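PDB 6LBK: Poly(A) RNA polymerase GLD2 from Rattus norvegicus, which probably catalyses the transfer of successive AMP units from ATP to the 3' ends of selected cytoplasmic mRNAs and of single nucleotides to certain microRNAs. Local coordinates for residues S99-G104 and F188-Y193; I184-L189 and V328-D333. The protein carries 1 engineered substitution. All coordinates share one frame; numbering follows the deposited sequence.

Contact 1: residues S99-G104 and F188-Y193; sequences SLNGFG and FLLRTY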
loop_
_atom_site.group_PDB
_atom_site.type_symbol
_atom_site.label_atom_id
_atom_site.label_comp_id
_atom_site.label_asym_id
_atom_site.label_seq_id
_atom_site.Cartn_x
_atom_site.Cartn_y
_atom_site.Cartn_z
ATOM N N SER A 99 2.205 -4.157 -6.614
ATOM C CA SER A 99 2.908 -4.599 -7.813
ATOM C C SER A 99 3.423 -3.424 -8.625
ATOM O O SER A 99 4.494 -3.511 -9.233
ATOM C CB SER A 99 1.996 -5.482 -8.652
ATOM O OG SER A 99 1.550 -6.564 -7.854
ATOM N N LEU A 100 2.750 -2.286 -8.563
ATOM C CA LEU A 100 3.147 -1.172 -9.399
ATOM C C LEU A 100 3.342 0.157 -8.672
ATOM O O LEU A 100 3.964 1.051 -9.249
ATOM C CB LEU A 100 2.110 -1.002 -10.521
ATOM C CG LEU A 100 2.681 -0.896 -11.919
ATOM C CD1 LEU A 100 3.788 -1.928 -12.160
ATOM C CD2 LEU A 100 1.498 -1.162 -12.830
ATOM N N ASN A 101 2.905 0.300 -7.418
ATOM C CA ASN A 101 3.006 1.583 -6.720
ATOM C C ASN A 101 4.402 1.866 -6.168
ATOM O O ASN A 101 4.565 2.842 -5.437
ATOM C CB ASN A 101 1.981 1.655 -5.573
ATOM C CG ASN A 101 2.299 0.703 -4.427
ATOM O OD1 ASN A 101 3.404 0.182 -4.328
ATOM N ND2 ASN A 101 1.309 0.432 -3.597
ATOM N N GLY A 102 5.390 1.019 -6.442
ATOM C CA GLY A 102 6.740 1.212 -5.954
ATOM C C GLY A 102 7.028 0.671 -4.570
ATOM O O GLY A 102 8.192 0.673 -4.159
ATOM N N PHE A 103 6.039 0.152 -3.861
ATOM C CA PHE A 103 6.264 -0.376 -2.521
ATOM C C PHE A 103 6.078 -1.894 -2.474
ATOM O O PHE A 103 5.557 -2.449 -1.499
ATOM C CB PHE A 103 5.359 0.316 -1.500
ATOM C CG PHE A 103 5.482 1.802 -1.488
ATOM C CD1 PHE A 103 6.681 2.410 -1.211
ATOM C CD2 PHE A 103 4.390 2.596 -1.725
ATOM C CE1 PHE A 103 6.786 3.798 -1.189
ATOM C CE2 PHE A 103 4.487 3.963 -1.706
ATOM C CZ PHE A 103 5.684 4.570 -1.437
ATOM N N GLY A 104 6.484 -2.579 -3.544
ATOM C CA GLY A 104 6.379 -4.024 -3.598
ATOM C C GLY A 104 7.621 -4.754 -3.097
ATOM O O GLY A 104 8.755 -4.284 -3.230
ATOM N N PHE A 188 -0.561 5.323 -8.949
ATOM C CA PHE A 188 0.434 6.196 -9.537
ATOM C C PHE A 188 0.658 7.454 -8.718
ATOM O O PHE A 188 1.716 8.080 -8.862
ATOM C CB PHE A 188 0.049 6.490 -10.996
ATOM C CG PHE A 188 0.039 5.252 -11.813
ATOM C CD1 PHE A 188 1.243 4.634 -12.148
ATOM C CD2 PHE A 188 -1.148 4.635 -12.152
ATOM C CE1 PHE A 188 1.262 3.452 -12.841
ATOM C CE2 PHE A 188 -1.142 3.447 -12.875
ATOM C CZ PHE A 188 0.066 2.852 -13.213
ATOM N N LEU A 189 -0.276 7.797 -7.819
ATOM C CA LEU A 189 0.055 8.765 -6.781
ATOM C C LEU A 189 1.178 8.224 -5.922
ATOM O O LEU A 189 2.271 8.795 -5.871
ATOM C CB LEU A 189 -1.179 9.059 -5.937
ATOM C CG LEU A 189 -1.011 9.906 -4.698
ATOM C CD1 LEU A 189 -0.598 11.281 -5.137
ATOM C CD2 LEU A 189 -2.344 9.920 -4.037
ATOM N N LEU A 190 0.949 7.037 -5.352
ATOM C CA LEU A 190 1.896 6.397 -4.448
ATOM C C LEU A 190 3.213 6.120 -5.142
ATOM O O LEU A 190 4.293 6.366 -4.576
ATOM C CB LEU A 190 1.300 5.087 -3.930
ATOM C CG LEU A 190 0.672 5.109 -2.532
ATOM C CD1 LEU A 190 -0.427 6.159 -2.388
ATOM C CD2 LEU A 190 0.198 3.700 -2.153
ATOM N N ARG A 191 3.145 5.668 -6.394
ATOM C CA ARG A 191 4.362 5.418 -7.154
ATOM C C ARG A 191 5.194 6.688 -7.283
ATOM O O ARG A 191 6.423 6.646 -7.158
ATOM C CB ARG A 191 4.019 4.843 -8.539
ATOM C CG ARG A 191 5.223 4.697 -9.449
ATOM C CD ARG A 191 4.978 3.806 -10.631
ATOM N NE ARG A 191 6.186 3.672 -11.446
ATOM C CZ ARG A 191 7.066 2.674 -11.358
ATOM N NH1 ARG A 191 8.137 2.676 -12.145
ATOM N NH2 ARG A 191 6.883 1.679 -10.492
ATOM N N THR A 192 4.536 7.837 -7.478
ATOM C CA THR A 192 5.269 9.093 -7.626
ATOM C C THR A 192 5.940 9.491 -6.320
ATOM O O THR A 192 7.045 10.041 -6.331
ATOM C CB THR A 192 4.325 10.198 -8.123
ATOM O OG1 THR A 192 3.678 9.754 -9.319
ATOM C CG2 THR A 192 5.102 11.466 -8.440
ATOM N N TYR A 193 5.299 9.186 -5.192
ATOM C CA TYR A 193 5.952 9.343 -3.907
ATOM C C TYR A 193 7.084 8.338 -3.747
ATOM O O TYR A 193 8.147 8.672 -3.204
ATOM C CB TYR A 193 4.939 9.134 -2.798
ATOM C CG TYR A 193 4.012 10.275 -2.511
ATOM C CD1 TYR A 193 4.486 11.469 -1.993
ATOM C CD2 TYR A 193 2.641 10.131 -2.688
ATOM C CE1 TYR A 193 3.627 12.486 -1.684
ATOM C CE2 TYR A 193 1.779 11.148 -2.382
ATOM C CZ TYR A 193 2.275 12.317 -1.880
ATOM O OH TYR A 193 1.406 13.328 -1.581
#

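Contact 2: residues I184-L189 and V328-D333; sequences IRNTFL and VEEPFD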
loop_
_atom_site.group_PDB
_atom_site.type_symbol
_atom_site.label_atom_id
_atom_site.label_comp_id
_atom_site.label_asym_id
_atom_site.label_seq_id
_atom_site.Cartn_x
_atom_site.Cartn_y
_atom_site.Cartn_z
ATOM N N ILE A 184 -6.451 2.313 -9.388
ATOM C CA ILE A 184 -5.551 2.726 -10.464
ATOM C C ILE A 184 -4.965 4.105 -10.161
ATOM O O ILE A 184 -3.737 4.290 -10.167
ATOM C CB ILE A 184 -6.253 2.687 -11.834
ATOM C CG1 ILE A 184 -6.663 1.259 -12.241
ATOM C CG2 ILE A 184 -5.363 3.317 -12.902
ATOM C CD1 ILE A 184 -7.634 1.211 -13.377
ATOM N N ARG A 185 -5.819 5.070 -9.788
ATOM C CA ARG A 185 -5.323 6.428 -9.548
ATOM C C ARG A 185 -4.280 6.461 -8.433
ATOM O O ARG A 185 -3.145 6.928 -8.630
ATOM C CB ARG A 185 -6.478 7.375 -9.223
ATOM C CG ARG A 185 -7.503 7.435 -10.335
ATOM C CD ARG A 185 -8.259 8.736 -10.383
ATOM N NE ARG A 185 -9.082 8.729 -11.587
ATOM C CZ ARG A 185 -8.662 9.140 -12.778
ATOM N NH1 ARG A 185 -7.432 9.610 -12.925
ATOM N NH2 ARG A 185 -9.465 9.074 -13.820
ATOM N N ASN A 186 -4.605 5.892 -7.276
ATOM C CA ASN A 186 -3.648 6.041 -6.194
ATOM C C ASN A 186 -2.400 5.209 -6.430
ATOM O O ASN A 186 -1.331 5.598 -5.935
ATOM C CB ASN A 186 -4.289 5.733 -4.839
ATOM C CG ASN A 186 -4.889 4.352 -4.760
ATOM O OD1 ASN A 186 -4.325 3.378 -5.266
ATOM N ND2 ASN A 186 -6.042 4.251 -4.098
ATOM N N THR A 187 -2.489 4.160 -7.283
ATOM C CA THR A 187 -1.271 3.416 -7.622
ATOM C C THR A 187 -0.188 4.366 -8.096
ATOM O O THR A 187 0.976 4.254 -7.683
ATOM C CB THR A 187 -1.525 2.333 -8.681
ATOM O OG1 THR A 187 -2.221 1.230 -8.089
ATOM C CG2 THR A 187 -0.203 1.820 -9.218
ATOM N N PHE A 188 -0.561 5.323 -8.949
ATOM C CA PHE A 188 0.434 6.196 -9.537
ATOM C C PHE A 188 0.658 7.454 -8.718
ATOM O O PHE A 188 1.716 8.080 -8.862
ATOM C CB PHE A 188 0.049 6.490 -10.996
ATOM C CG PHE A 188 0.039 5.252 -11.813
ATOM C CD1 PHE A 188 1.243 4.634 -12.148
ATOM C CD2 PHE A 188 -1.148 4.635 -12.152
ATOM C CE1 PHE A 188 1.262 3.452 -12.841
ATOM C CE2 PHE A 188 -1.142 3.447 -12.875
ATOM C CZ PHE A 188 0.066 2.852 -13.213
ATOM N N LEU A 189 -0.276 7.797 -7.819
ATOM C CA LEU A 189 0.055 8.765 -6.781
ATOM C C LEU A 189 1.178 8.224 -5.922
ATOM O O LEU A 189 2.271 8.795 -5.871
ATOM C CB LEU A 189 -1.179 9.059 -5.937
ATOM C CG LEU A 189 -1.011 9.906 -4.698
ATOM C CD1 LEU A 189 -0.598 11.281 -5.137
ATOM C CD2 LEU A 189 -2.344 9.920 -4.037
ATOM N N VAL A 328 -7.728 7.396 8.516
ATOM C CA VAL A 328 -6.804 7.768 7.445
ATOM C C VAL A 328 -7.625 8.131 6.194
ATOM O O VAL A 328 -8.430 7.324 5.724
ATOM C CB VAL A 328 -5.815 6.635 7.150
ATOM C CG1 VAL A 328 -4.758 7.090 6.173
ATOM C CG2 VAL A 328 -5.220 6.111 8.432
ATOM N N GLU A 329 -7.480 9.364 5.702
ATOM C CA GLU A 329 -8.275 9.842 4.575
ATOM C C GLU A 329 -7.721 9.289 3.260
ATOM O O GLU A 329 -6.549 9.500 2.937
ATOM C CB GLU A 329 -8.298 11.369 4.530
ATOM C CG GLU A 329 -9.184 11.960 3.425
ATOM C CD GLU A 329 -8.980 13.473 3.200
ATOM O OE1 GLU A 329 -9.990 14.223 3.120
ATOM O OE2 GLU A 329 -7.818 13.918 3.087
ATOM N N GLU A 330 -8.543 8.560 2.509
ATOM C CA GLU A 330 -8.143 8.220 1.152
ATOM C C GLU A 330 -7.903 9.533 0.402
ATOM O O GLU A 330 -8.661 10.487 0.587
ATOM C CB GLU A 330 -9.223 7.359 0.478
ATOM C CG GLU A 330 -8.746 6.247 -0.465
ATOM C CD GLU A 330 -8.207 6.723 -1.832
ATOM O OE1 GLU A 330 -8.684 7.760 -2.344
ATOM O OE2 GLU A 330 -7.301 6.048 -2.397
ATOM N N PRO A 331 -6.811 9.656 -0.365
ATOM C CA PRO A 331 -6.512 10.955 -1.004
ATOM C C PRO A 331 -7.406 11.309 -2.194
ATOM O O PRO A 331 -7.563 12.506 -2.477
ATOM C CB PRO A 331 -5.040 10.828 -1.420
ATOM C CG PRO A 331 -4.749 9.397 -1.418
ATOM C CD PRO A 331 -5.700 8.707 -0.482
ATOM N N PHE A 332 -8.021 10.341 -2.883
ATOM C CA PHE A 332 -8.868 10.676 -4.025
ATOM C C PHE A 332 -10.349 10.722 -3.658
ATOM O O PHE A 332 -11.035 11.670 -4.037
ATOM C CB PHE A 332 -8.622 9.700 -5.199
ATOM C CG PHE A 332 -7.262 9.863 -5.877
ATOM C CD1 PHE A 332 -6.999 10.954 -6.700
ATOM C CD2 PHE A 332 -6.261 8.926 -5.701
ATOM C CE1 PHE A 332 -5.766 11.107 -7.319
ATOM C CE2 PHE A 332 -5.023 9.082 -6.311
ATOM C CZ PHE A 332 -4.784 10.171 -7.124
ATOM N N ASP A 333 -10.874 9.742 -2.927
ATOM C CA ASP A 333 -12.208 9.851 -2.340
ATOM C C ASP A 333 -12.126 10.037 -0.826
ATOM O O ASP A 333 -11.068 9.908 -0.207
ATOM C CB ASP A 333 -13.053 8.623 -2.677
ATOM C CG ASP A 333 -12.424 7.343 -2.217
ATOM O OD1 ASP A 333 -11.335 7.420 -1.644
ATOM O OD2 ASP A 333 -12.985 6.250 -2.445
#

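Contact 1: residues S99-G104 and F188-Y193
R191 runs alongside the bend at L100 and N101 and donates NH2 to the carbonyl O of L100, 3.2 Å away, with an N-H...O angle of 155°. The oxygen sits near the guanidinium edge, slightly tilted from its plane. With CG anti to the backbone N (chi1 174°) and the chain extended to NE, the methylenes follow the loop backbone. An alanine here removes the guanidinium and methylenes, and L100 O would probably be left without this donor and the bend less covered.

Close to this bond the backbones approach each other, R191 CA reaching N101 O at 3.1 Å as a CA-H...O contact. Asparagine suits its place because OD1 of N101 accepts a hydrogen bond from the backbone N of F103 at 2.7 Å, closing an Asx turn; CG lies between N and carbonyl carbon (chi1 69°), laying the side chain beside L190, CB to CB 3.9 Å. G102 fits because a CB, which would point toward R191, would jam against N101 O. F103 crosses L190 at about a right angle, CE2 standing 4.0 Å from L190 CB, while L100 CD2 reaches F188 CZ.

The loop joins strands 91-96 and 110-116, the latter carrying the probable magnesium ligand D111. F103 packs on helices 200-213 and 226-239, its apolar ring suiting this buried spot beside L190, which V230 of the second helix also touches.

Contact 2: residues I184-L189 and V328-D333
Here the loop after strand 328-329, part of the PAP-associated region of this Cid1-like polymerase, docks on palm-region helix 182-194, with E330, P331 and F332 meeting R185, N186 and L189.

The polar link joins N186 ND2 to E330 OE2 at 2.8 Å. The N-H...O angle is 155°, the oxygen lies close to the amide plane and is approached nearly along its C-O axis, though the amide and carboxylate planes are turned 49° apart. An asparagine suits this spot, being short enough to stay on the helix surface while offering an N-H. E330 is bent at chi2, which folds its carboxylate back over its own loop: OE1 accepts a hydrogen bond from the backbone N of F332 at 2.7 Å, from above the carboxylate plane. The backbone N of D333 donates to the same E330 OE1 at 3.0 Å.

F332 supplies most of the apolar contact, its CG anti to the carbonyl carbon (chi1 -70°) and its ring resting against R185, N186 and L189. R185 CB sits over one face, 3.8 Å from the ring centroid in a CH-pi contact, while R185 NH2 hydrogen-bonds V260 O. N186 CB lies at the ring edge, 3.7 Å from F332 CE2. L189 runs past F332 in the opposite sense, its CD2 meeting F332 CE2 and also CG of the rigid P331 ring, each 3.6 Å away.

Y227 OH of helix 226-239 is hydrogen-bonded to E330 OE2 as well, so N186 and Y227 hold OE2 while OE1 receives two backbone N-H groups. These bonds probably offset much of the cost of burying the acid group.

How the contacts relate
From the N terminus, the loop 99-104 after strand 91-96 comes first; contact 1 closes 83 intervening residues, containing most of the palm sheet, by bringing it to helix 182-194. Contact 2 starts on that same helix and closes a span of 138 residues, rich in helix and poor in strand, at 328-333. The spans are consecutive rather than nested, overlapping only along the helix, where F188 and L189 belong to both. Their centres lie 11 Å apart, and T187 helps to bridge them, its O lying 3.5 Å from N101 CB. Helix 182-194 therefore has the palm loop near D111 on one side and the PAP-associated loop on another, tying the two regions together.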